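PDB 6IMV: endo-beta-1,2-glucanase from Talaromyces funiculosus, which catalyses the hydrolysis of internal beta-1,2-glucosidic linkages in beta-1,2-glucans, as a fungal endo-acting glycoside hydrolase. Local coordinates for residues Y299-H304 with R329-N334; V323-E328 with V484-P489. All blocks are in the same frame, centred on the assembly; numbering follows the deposited sequence.

Interaction 1: residues Y299-H304 with R329-N334. With GLC (alpha-D-glucopyranose), chain D.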
ATOM      1  N   TYR A 299      12.390   6.724  -6.157  1.00 12.55           N
ATOM      2  CA  TYR A 299      13.226   5.606  -6.535  1.00 13.12           C
ATOM      3  C   TYR A 299      13.012   5.364  -8.035  1.00 12.71           C
ATOM      4  O   TYR A 299      13.943   5.550  -8.843  1.00 12.84           O
ATOM      5  CB  TYR A 299      12.973   4.393  -5.635  1.00 14.14           C
ATOM      6  CG  TYR A 299      14.048   3.343  -5.741  1.00 14.97           C
ATOM      7  CD1 TYR A 299      15.338   3.598  -5.305  1.00 15.92           C
ATOM      8  CD2 TYR A 299      13.790   2.114  -6.322  1.00 16.17           C
ATOM      9  CE1 TYR A 299      16.342   2.648  -5.419  1.00 16.79           C
ATOM     10  CE2 TYR A 299      14.777   1.146  -6.433  1.00 17.26           C
ATOM     11  CZ  TYR A 299      16.058   1.418  -5.987  1.00 17.49           C
ATOM     12  OH  TYR A 299      17.022   0.466  -6.110  1.00 19.24           O
ATOM     13  N   TRP A 300      11.777   5.003  -8.401  1.00 12.16           N
ATOM     14  CA  TRP A 300      11.286   5.069  -9.789  1.00 12.00           C
ATOM     15  C   TRP A 300      10.311   6.237  -9.969  1.00 11.66           C
ATOM     16  O   TRP A 300       9.994   6.580 -11.096  1.00 12.55           O
ATOM     17  CB  TRP A 300      10.593   3.765 -10.193  1.00 12.02           C
ATOM     18  CG  TRP A 300      11.472   2.563 -10.084  1.00 12.50           C
ATOM     19  CD1 TRP A 300      12.518   2.238 -10.891  1.00 12.84           C
ATOM     20  CD2 TRP A 300      11.370   1.515  -9.103  1.00 13.18           C
ATOM     21  NE1 TRP A 300      13.096   1.075 -10.458  1.00 13.47           N
ATOM     22  CE2 TRP A 300      12.398   0.593  -9.383  1.00 13.30           C
ATOM     23  CE3 TRP A 300      10.515   1.269  -8.020  1.00 13.52           C
ATOM     24  CZ2 TRP A 300      12.592  -0.558  -8.627  1.00 13.69           C
ATOM     25  CZ3 TRP A 300      10.707   0.134  -7.268  1.00 13.35           C
ATOM     26  CH2 TRP A 300      11.738  -0.760  -7.563  1.00 13.74           C
ATOM     27  N   PHE A 301       9.829   6.799  -8.857  1.00 11.29           N
ATOM     28  CA  PHE A 301       8.632   7.662  -8.790  1.00 11.34           C
ATOM     29  C   PHE A 301       7.383   6.856  -9.180  1.00 11.32           C
ATOM     30  O   PHE A 301       6.432   7.400  -9.745  1.00 11.14           O
ATOM     31  CB  PHE A 301       8.788   8.932  -9.636  1.00 11.54           C
ATOM     32  CG  PHE A 301       8.142  10.150  -9.024  1.00 11.66           C
ATOM     33  CD1 PHE A 301       8.839  10.931  -8.111  1.00 11.61           C
ATOM     34  CD2 PHE A 301       6.829  10.494  -9.325  1.00 11.58           C
ATOM     35  CE1 PHE A 301       8.247  12.041  -7.526  1.00 11.60           C
ATOM     36  CE2 PHE A 301       6.241  11.608  -8.745  1.00 11.78           C
ATOM     37  CZ  PHE A 301       6.951  12.378  -7.846  1.00 11.68           C
ATOM     38  N   SER A 302       7.407   5.551  -8.873  1.00 11.07           N
ATOM     39  CA  SER A 302       6.218   4.731  -8.773  1.00 11.27           C
ATOM     40  C   SER A 302       5.344   5.270  -7.636  1.00 11.27           C
ATOM     41  O   SER A 302       5.879   5.624  -6.565  1.00 10.94           O
ATOM     42  CB  SER A 302       6.583   3.288  -8.525  1.00 11.29           C
ATOM     43  OG  SER A 302       5.456   2.539  -8.093  1.00 11.64           O
ATOM     44  N   SER A 303       4.022   5.287  -7.856  1.00 11.07           N
ATOM     45  CA  SER A 303       3.068   5.769  -6.863  1.00 11.16           C
ATOM     46  C   SER A 303       3.244   5.033  -5.526  1.00 11.15           C
ATOM     47  O   SER A 303       3.054   5.630  -4.469  1.00 10.72           O
ATOM     48  CB  SER A 303       1.645   5.651  -7.366  1.00 11.14           C
ATOM     49  OG  SER A 303       1.452   6.448  -8.520  1.00 11.01           O
ATOM     50  N   HIS A 304       3.599   3.740  -5.571  1.00 11.61           N
ATOM     51  CA  HIS A 304       3.654   2.903  -4.355  1.00 11.99           C
ATOM     52  C   HIS A 304       4.653   3.473  -3.342  1.00 11.61           C
ATOM     53  O   HIS A 304       4.490   3.250  -2.149  1.00 10.58           O
ATOM     54  CB  HIS A 304       3.960   1.430  -4.681  1.00 13.07           C
ATOM     55  CG  HIS A 304       5.413   1.124  -4.795  1.00 14.17           C
ATOM     56  ND1 HIS A 304       6.147   1.412  -5.933  1.00 14.73           N
ATOM     57  CD2 HIS A 304       6.280   0.570  -3.923  1.00 15.22           C
ATOM     58  CE1 HIS A 304       7.405   1.055  -5.750  1.00 14.90           C
ATOM     59  NE2 HIS A 304       7.509   0.534  -4.531  1.00 15.55           N
ATOM     60  N   ARG A 329       0.952  17.071  -9.051  1.00 11.77           N
ATOM     61  CA  ARG A 329       1.015  17.982 -10.188  1.00 12.13           C
ATOM     62  C   ARG A 329       1.888  17.346 -11.277  1.00 12.20           C
ATOM     63  O   ARG A 329       1.512  17.299 -12.442  1.00 11.82           O
ATOM     64  CB  ARG A 329       1.621  19.336  -9.797  1.00 12.30           C
ATOM     65  CG  ARG A 329       0.858  20.092  -8.720  1.00 12.77           C
ATOM     66  CD  ARG A 329       1.588  21.363  -8.337  1.00 12.97           C
ATOM     67  NE  ARG A 329       1.297  21.759  -6.973  1.00 13.49           N
ATOM     68  CZ  ARG A 329       0.190  22.380  -6.596  1.00 13.74           C
ATOM     69  NH1 ARG A 329      -0.751  22.646  -7.491  1.00 14.06           N
ATOM     70  NH2 ARG A 329       0.038  22.728  -5.330  1.00 13.48           N
ATOM     71  N   ALA A 330       3.059  16.848 -10.854  1.00 12.10           N
ATOM     72  CA  ALA A 330       4.009  16.219 -11.750  1.00 11.83           C
ATOM     73  C   ALA A 330       3.438  14.911 -12.313  1.00 11.38           C
ATOM     74  O   ALA A 330       3.556  14.642 -13.518  1.00 10.80           O
ATOM     75  CB  ALA A 330       5.309  15.991 -11.017  1.00 12.40           C
ATOM     76  N   ARG A 331       2.801  14.103 -11.457  1.00 10.96           N
ATOM     77  CA  ARG A 331       2.384  12.747 -11.861  1.00 10.49           C
ATOM     78  C   ARG A 331       1.271  12.846 -12.910  1.00 10.69           C
ATOM     79  O   ARG A 331       1.329  12.158 -13.945  1.00 10.68           O
ATOM     80  CB  ARG A 331       1.945  11.906 -10.653  1.00 10.27           C
ATOM     81  CG  ARG A 331       2.021  10.398 -10.861  1.00  9.69           C
ATOM     82  CD  ARG A 331       1.347   9.592  -9.751  1.00  9.38           C
ATOM     83  NE  ARG A 331       1.757   9.971  -8.403  1.00  9.05           N
ATOM     84  CZ  ARG A 331       2.933   9.677  -7.848  1.00  8.99           C
ATOM     85  NH1 ARG A 331       3.803   8.908  -8.486  1.00  8.74           N
ATOM     86  NH2 ARG A 331       3.244  10.187  -6.666  1.00  9.12           N
ATOM     87  N   THR A 332       0.245  13.662 -12.625  1.00 10.76           N
ATOM     88  CA  THR A 332      -0.887  13.820 -13.543  1.00 10.93           C
ATOM     89  C   THR A 332      -0.423  14.492 -14.848  1.00 11.24           C
ATOM     90  O   THR A 332      -0.706  14.005 -15.933  1.00 11.45           O
ATOM     91  CB  THR A 332      -2.060  14.567 -12.889  1.00 10.41           C
ATOM     92  OG1 THR A 332      -1.671  15.870 -12.452  1.00 10.12           O
ATOM     93  CG2 THR A 332      -2.640  13.816 -11.713  1.00 10.43           C
ATOM     94  N   CYS A 333       0.299  15.609 -14.736  1.00 12.20           N
ATOM     95  CA  CYS A 333       0.650  16.412 -15.913  1.00 12.79           C
ATOM     96  C   CYS A 333       1.732  15.712 -16.745  1.00 13.12           C
ATOM     97  O   CYS A 333       1.752  15.888 -17.963  1.00 13.56           O
ATOM     98  CB  CYS A 333       1.046  17.830 -15.512  1.00 13.11           C
ATOM     99  SG  CYS A 333      -0.334  18.726 -14.751  1.00 13.30           S
ATOM    100  N   ASN A 334       2.587  14.898 -16.108  1.00 12.96           N
ATOM    101  CA  ASN A 334       3.584  14.093 -16.829  1.00 12.99           C
ATOM    102  C   ASN A 334       2.874  13.189 -17.841  1.00 13.33           C
ATOM    103  O   ASN A 334       3.355  13.022 -18.964  1.00 13.28           O
ATOM    104  CB  ASN A 334       4.462  13.234 -15.911  1.00 12.65           C
ATOM    105  CG  ASN A 334       5.323  12.226 -16.652  1.00 12.41           C
ATOM    106  OD1 ASN A 334       5.067  11.025 -16.598  1.00 13.04           O
ATOM    107  ND2 ASN A 334       6.350  12.692 -17.344  1.00 11.46           N
TER
HETATM  108  C1  GLC D   1      12.737  -1.978  -2.854  1.00 15.78           C
HETATM  109  C2  GLC D   1      11.367  -2.149  -2.238  1.00 16.13           C
HETATM  110  C3  GLC D   1      10.398  -1.116  -2.782  1.00 16.29           C
HETATM  111  C4  GLC D   1      10.929   0.277  -2.497  1.00 16.20           C
HETATM  112  C5  GLC D   1      12.322   0.413  -3.113  1.00 15.62           C
HETATM  113  C6  GLC D   1      12.972   1.741  -2.734  1.00 15.37           C
HETATM  114  O1  GLC D   1      12.592  -2.316  -4.250  1.00 16.60           O
HETATM  115  O2  GLC D   1      10.892  -3.458  -2.588  1.00 16.46           O
HETATM  116  O3  GLC D   1       9.104  -1.250  -2.195  1.00 16.68           O
HETATM  117  O4  GLC D   1      10.011   1.258  -2.996  1.00 15.95           O
HETATM  118  O5  GLC D   1      13.181  -0.642  -2.660  1.00 15.46           O
HETATM  119  O6  GLC D   1      13.143   1.838  -1.317  1.00 15.25           O
HETATM  120  O   HOH W   1       3.978   7.473 -10.955  1.00 11.24           O
HETATM  121  O   HOH W   2       5.529   8.184  -5.660  1.00 10.53           O
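Arg331 starts with CG anti to the backbone N (chi1 -157°) and then bends at chi3, which brings its guanidinium group between Phe301 and Ser303. Ser303 has its OG beside its own backbone N and anti to the carbonyl carbon (chi1 -62°), which sets OG alongside the arginine chain. The guanidinium is sandwiched. Phe301 CE2 lies over one face, 3.9 Å from Arg331 CZ, and the ring and guanidinium planes are only 23° apart. Ser303 OG lies over the opposite face, 3.6 Å from Arg331 CZ; its hydrogen bond goes elsewhere, to Ser385 O.

Two waters link the guanidinium to the loop backbone. Water 1 lies in the guanidinium plane and accepts from Arg331 NH1 at 2.9 Å. It donates to Phe301 O at 2.7 Å. Water 2 in turn accepts from Arg331 NH2 and donates to Ser302 O. Arg331 NH2 also forms a salt bridge with Glu328, one turn back on helix 318-337. A methionine in place of Arg331 would probably leave the Glu328 carboxylate without its ionic mate and both waters without a donor on the helix side.

The same loop reaches the sugar site. Ser302 OG lies 2.5 Å from His304 ND1, in the plane of the imidazole, and probably limits the turning of the ring. His304 NE2 donates to O4 of the bound glucose GLC at 3.0 Å. Tyr299 lays one ring face against GLC C6, and Glu250 and Asp247 also hydrogen-bond this sugar, consistent with a place in the sophorose-binding cleft. The buried arginine charge is met by the Glu328 carboxylate, while the two waters carry its N-H groups to the carbonyls of Phe301 and Ser302, and so probably steady the loop just before the sugar-binding histidine.

Interaction 2: residues V323-E328 with V484-P489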
ATOM      1  N   VAL A 323       5.133  19.524  -0.790  1.00 12.91           N
ATOM      2  CA  VAL A 323       6.048  18.733  -1.621  1.00 12.83           C
ATOM      3  C   VAL A 323       5.289  17.547  -2.227  1.00 12.40           C
ATOM      4  O   VAL A 323       5.474  17.213  -3.398  1.00 12.72           O
ATOM      5  CB  VAL A 323       7.281  18.276  -0.820  1.00 12.87           C
ATOM      6  CG1 VAL A 323       8.063  17.196  -1.546  1.00 13.09           C
ATOM      7  CG2 VAL A 323       8.186  19.459  -0.489  1.00 13.16           C
ATOM      8  N   PHE A 324       4.429  16.910  -1.434  1.00 11.90           N
ATOM      9  CA  PHE A 324       3.692  15.739  -1.915  1.00 12.30           C
ATOM     10  C   PHE A 324       2.516  16.159  -2.815  1.00 12.45           C
ATOM     11  O   PHE A 324       2.136  15.402  -3.713  1.00 11.94           O
ATOM     12  CB  PHE A 324       3.280  14.846  -0.742  1.00 12.21           C
ATOM     13  CG  PHE A 324       4.396  13.936  -0.290  1.00 11.95           C
ATOM     14  CD1 PHE A 324       5.477  14.440   0.412  1.00 12.25           C
ATOM     15  CD2 PHE A 324       4.387  12.587  -0.609  1.00 11.87           C
ATOM     16  CE1 PHE A 324       6.504  13.601   0.830  1.00 12.52           C
ATOM     17  CE2 PHE A 324       5.425  11.758  -0.217  1.00 12.23           C
ATOM     18  CZ  PHE A 324       6.473  12.260   0.521  1.00 12.35           C
ATOM     19  N   GLN A 325       1.960  17.357  -2.601  1.00 12.92           N
ATOM     20  CA  GLN A 325       0.970  17.896  -3.529  1.00 14.02           C
ATOM     21  C   GLN A 325       1.647  18.125  -4.893  1.00 13.65           C
ATOM     22  O   GLN A 325       1.104  17.779  -5.929  1.00 13.35           O
ATOM     23  CB  GLN A 325       0.319  19.175  -2.990  1.00 15.54           C
ATOM     24  CG  GLN A 325      -0.905  19.598  -3.798  1.00 17.43           C
ATOM     25  CD  GLN A 325      -1.762  20.661  -3.149  1.00 19.04           C
ATOM     26  OE1 GLN A 325      -1.393  21.281  -2.167  1.00 21.88           O
ATOM     27  NE2 GLN A 325      -2.920  20.909  -3.727  1.00 22.03           N
ATOM     28  N   ASN A 326       2.846  18.713  -4.879  1.00 13.46           N
ATOM     29  CA  ASN A 326       3.627  18.922  -6.099  1.00 13.37           C
ATOM     30  C   ASN A 326       3.817  17.590  -6.842  1.00 13.17           C
ATOM     31  O   ASN A 326       3.757  17.560  -8.061  1.00 13.62           O
ATOM     32  CB  ASN A 326       4.975  19.581  -5.796  1.00 13.36           C
ATOM     33  CG  ASN A 326       4.936  21.096  -5.809  1.00 13.56           C
ATOM     34  OD1 ASN A 326       3.866  21.708  -5.788  1.00 12.99           O
ATOM     35  ND2 ASN A 326       6.113  21.708  -5.858  1.00 13.22           N
ATOM     36  N   ALA A 327       4.045  16.495  -6.103  1.00 12.68           N
ATOM     37  CA  ALA A 327       4.259  15.180  -6.714  1.00 12.01           C
ATOM     38  C   ALA A 327       3.096  14.847  -7.653  1.00 11.62           C
ATOM     39  O   ALA A 327       3.308  14.233  -8.700  1.00 11.34           O
ATOM     40  CB  ALA A 327       4.421  14.111  -5.657  1.00 11.70           C
ATOM     41  N   GLU A 328       1.875  15.229  -7.261  1.00 11.31           N
ATOM     42  CA  GLU A 328       0.661  14.879  -7.999  1.00 11.51           C
ATOM     43  C   GLU A 328       0.443  15.840  -9.166  1.00 11.66           C
ATOM     44  O   GLU A 328      -0.179  15.466 -10.143  1.00 12.35           O
ATOM     45  CB  GLU A 328      -0.540  14.814  -7.052  1.00 11.47           C
ATOM     46  CG  GLU A 328      -0.340  13.799  -5.940  1.00 11.32           C
ATOM     47  CD  GLU A 328       0.246  12.472  -6.404  1.00 11.45           C
ATOM     48  OE1 GLU A 328      -0.291  11.897  -7.387  1.00 11.00           O
ATOM     49  OE2 GLU A 328       1.242  12.024  -5.791  1.00 11.44           O
ATOM     50  N   VAL A 484       0.975  25.120 -10.688  1.00 19.00           N
ATOM     51  CA  VAL A 484       0.586  24.213 -11.763  1.00 17.59           C
ATOM     52  C   VAL A 484      -0.605  23.379 -11.291  1.00 17.13           C
ATOM     53  O   VAL A 484      -0.464  22.541 -10.407  1.00 16.92           O
ATOM     54  CB  VAL A 484       1.761  23.333 -12.222  1.00 17.51           C
ATOM     55  CG1 VAL A 484       1.313  22.297 -13.241  1.00 17.08           C
ATOM     56  CG2 VAL A 484       2.906  24.181 -12.775  1.00 17.66           C
ATOM     57  N   PRO A 485      -1.814  23.554 -11.869  1.00 16.06           N
ATOM     58  CA  PRO A 485      -2.963  22.729 -11.503  1.00 15.58           C
ATOM     59  C   PRO A 485      -2.747  21.253 -11.857  1.00 14.98           C
ATOM     60  O   PRO A 485      -1.972  20.945 -12.795  1.00 14.12           O
ATOM     61  CB  PRO A 485      -4.109  23.299 -12.353  1.00 15.97           C
ATOM     62  CG  PRO A 485      -3.651  24.702 -12.686  1.00 16.27           C
ATOM     63  CD  PRO A 485      -2.159  24.547 -12.903  1.00 16.57           C
ATOM     64  N   PHE A 486      -3.420  20.363 -11.117  1.00 13.87           N
ATOM     65  CA  PHE A 486      -3.479  18.964 -11.486  1.00 14.49           C
ATOM     66  C   PHE A 486      -4.060  18.850 -12.900  1.00 13.92           C
ATOM     67  O   PHE A 486      -4.949  19.615 -13.269  1.00 14.23           O
ATOM     68  CB  PHE A 486      -4.347  18.144 -10.526  1.00 14.80           C
ATOM     69  CG  PHE A 486      -3.832  17.940  -9.123  1.00 15.15           C
ATOM     70  CD1 PHE A 486      -2.584  18.377  -8.721  1.00 15.46           C
ATOM     71  CD2 PHE A 486      -4.613  17.255  -8.202  1.00 16.04           C
ATOM     72  CE1 PHE A 486      -2.157  18.181  -7.416  1.00 15.83           C
ATOM     73  CE2 PHE A 486      -4.172  17.029  -6.908  1.00 16.29           C
ATOM     74  CZ  PHE A 486      -2.962  17.531  -6.505  1.00 15.98           C
ATOM     75  N   CYS A 487      -3.552  17.886 -13.669  1.00 13.82           N
ATOM     76  CA  CYS A 487      -4.006  17.651 -15.032  1.00 13.94           C
ATOM     77  C   CYS A 487      -5.031  16.513 -15.036  1.00 14.29           C
ATOM     78  O   CYS A 487      -4.983  15.614 -14.190  1.00 13.74           O
ATOM     79  CB  CYS A 487      -2.826  17.346 -15.950  1.00 13.95           C
ATOM     80  SG  CYS A 487      -1.761  18.789 -16.240  1.00 13.56           S
ATOM     81  N   LEU A 488      -5.963  16.584 -15.989  1.00 14.23           N
ATOM     82  CA  LEU A 488      -6.964  15.559 -16.227  1.00 14.97           C
ATOM     83  C   LEU A 488      -6.526  14.729 -17.435  1.00 15.63           C
ATOM     84  O   LEU A 488      -5.787  15.221 -18.289  1.00 15.61           O
ATOM     85  CB  LEU A 488      -8.325  16.225 -16.482  1.00 15.30           C
ATOM     86  CG  LEU A 488      -9.136  16.653 -15.252  1.00 15.67           C
ATOM     87  CD1 LEU A 488      -9.420  15.489 -14.323  1.00 15.36           C
ATOM     88  CD2 LEU A 488      -8.443  17.768 -14.486  1.00 16.06           C
ATOM     89  N   PRO A 489      -6.969  13.457 -17.549  1.00 15.42           N
ATOM     90  CA  PRO A 489      -6.636  12.618 -18.699  1.00 16.10           C
ATOM     91  C   PRO A 489      -7.014  13.267 -20.041  1.00 16.49           C
ATOM     92  O   PRO A 489      -8.074  13.843 -20.147  1.00 14.83           O
ATOM     93  CB  PRO A 489      -7.470  11.338 -18.534  1.00 15.93           C
ATOM     94  CG  PRO A 489      -7.969  11.355 -17.094  1.00 15.87           C
ATOM     95  CD  PRO A 489      -7.851  12.779 -16.587  1.00 15.57           C
TER
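Glu328 and Phe486 bring their CA atoms to 6.8 Å where the irregular, extended chain 484-489 passes the side of helix 323-328. Phe486 is the residue that reaches over. Its CG lies beside the backbone N and anti to the carbonyl carbon (chi1 -69°), and the end of the ring comes up against the helix.

The ring meets the helix backbone with its edge. Phe486 CE1 is 3.6 Å from Gln325 O, which lies near the ring plane. Gln325 O already accepts a hydrogen bond from Glu328 N at 3.0 Å, so the aromatic edge comes in beside an existing helix bond. Phe486 CZ rests 3.7 Å from Glu328 CB and 4.0 Å from Gln325 CG. Only the aliphatic parts of these two polar side chains meet the ring. The Gln325 chain is extended beyond CG and crosses Phe486 at about a right angle, with amide and ring planes 75° apart.

Endo-beta-1,2-glucanases of this kind are built on an (alpha/alpha)6 barrel. Here a segment from the loop after helix 461-475, near the C-terminal end of the chain, lies against helix 318-337. Phe486 also packs on Phe392 of helix 387-392 and Val396 of helix 394-405, so its ring sits where three helices meet. Cys487, the next residue, is joined by a disulfide to Cys333, further along helix 318-337.

Glu328 sends its carboxylate away from the aromatic ring. The chain bends at chi2 (-44°), so that OE1 is hydrogen-bonded to Thr389 OG1 while CB stays against Phe486, on a side chain that also touches Pro388 and Phe392.

How the interactions relate
Both contacts use helix 318-337, on successive turns, and their centres lie about 9 Å apart. Interaction 1 is buried, and its loop reaches the sugar site. Interaction 2 is only partly buried and lies farther from the centre of the chain, about 20 Å against 15 Å. Their chemistry differs to match: a charged group with ordered waters in the first, an aromatic ring against aliphatic carbons and a helix carbonyl in the second. The disulfide and the salt bridge tie the two contacts together. Arg329 adds to this: its NH1 probably hydrogen-bonds Val484 O at 2.9 Å, and Arg329 N packs 3.7 Å from Phe486 CE1.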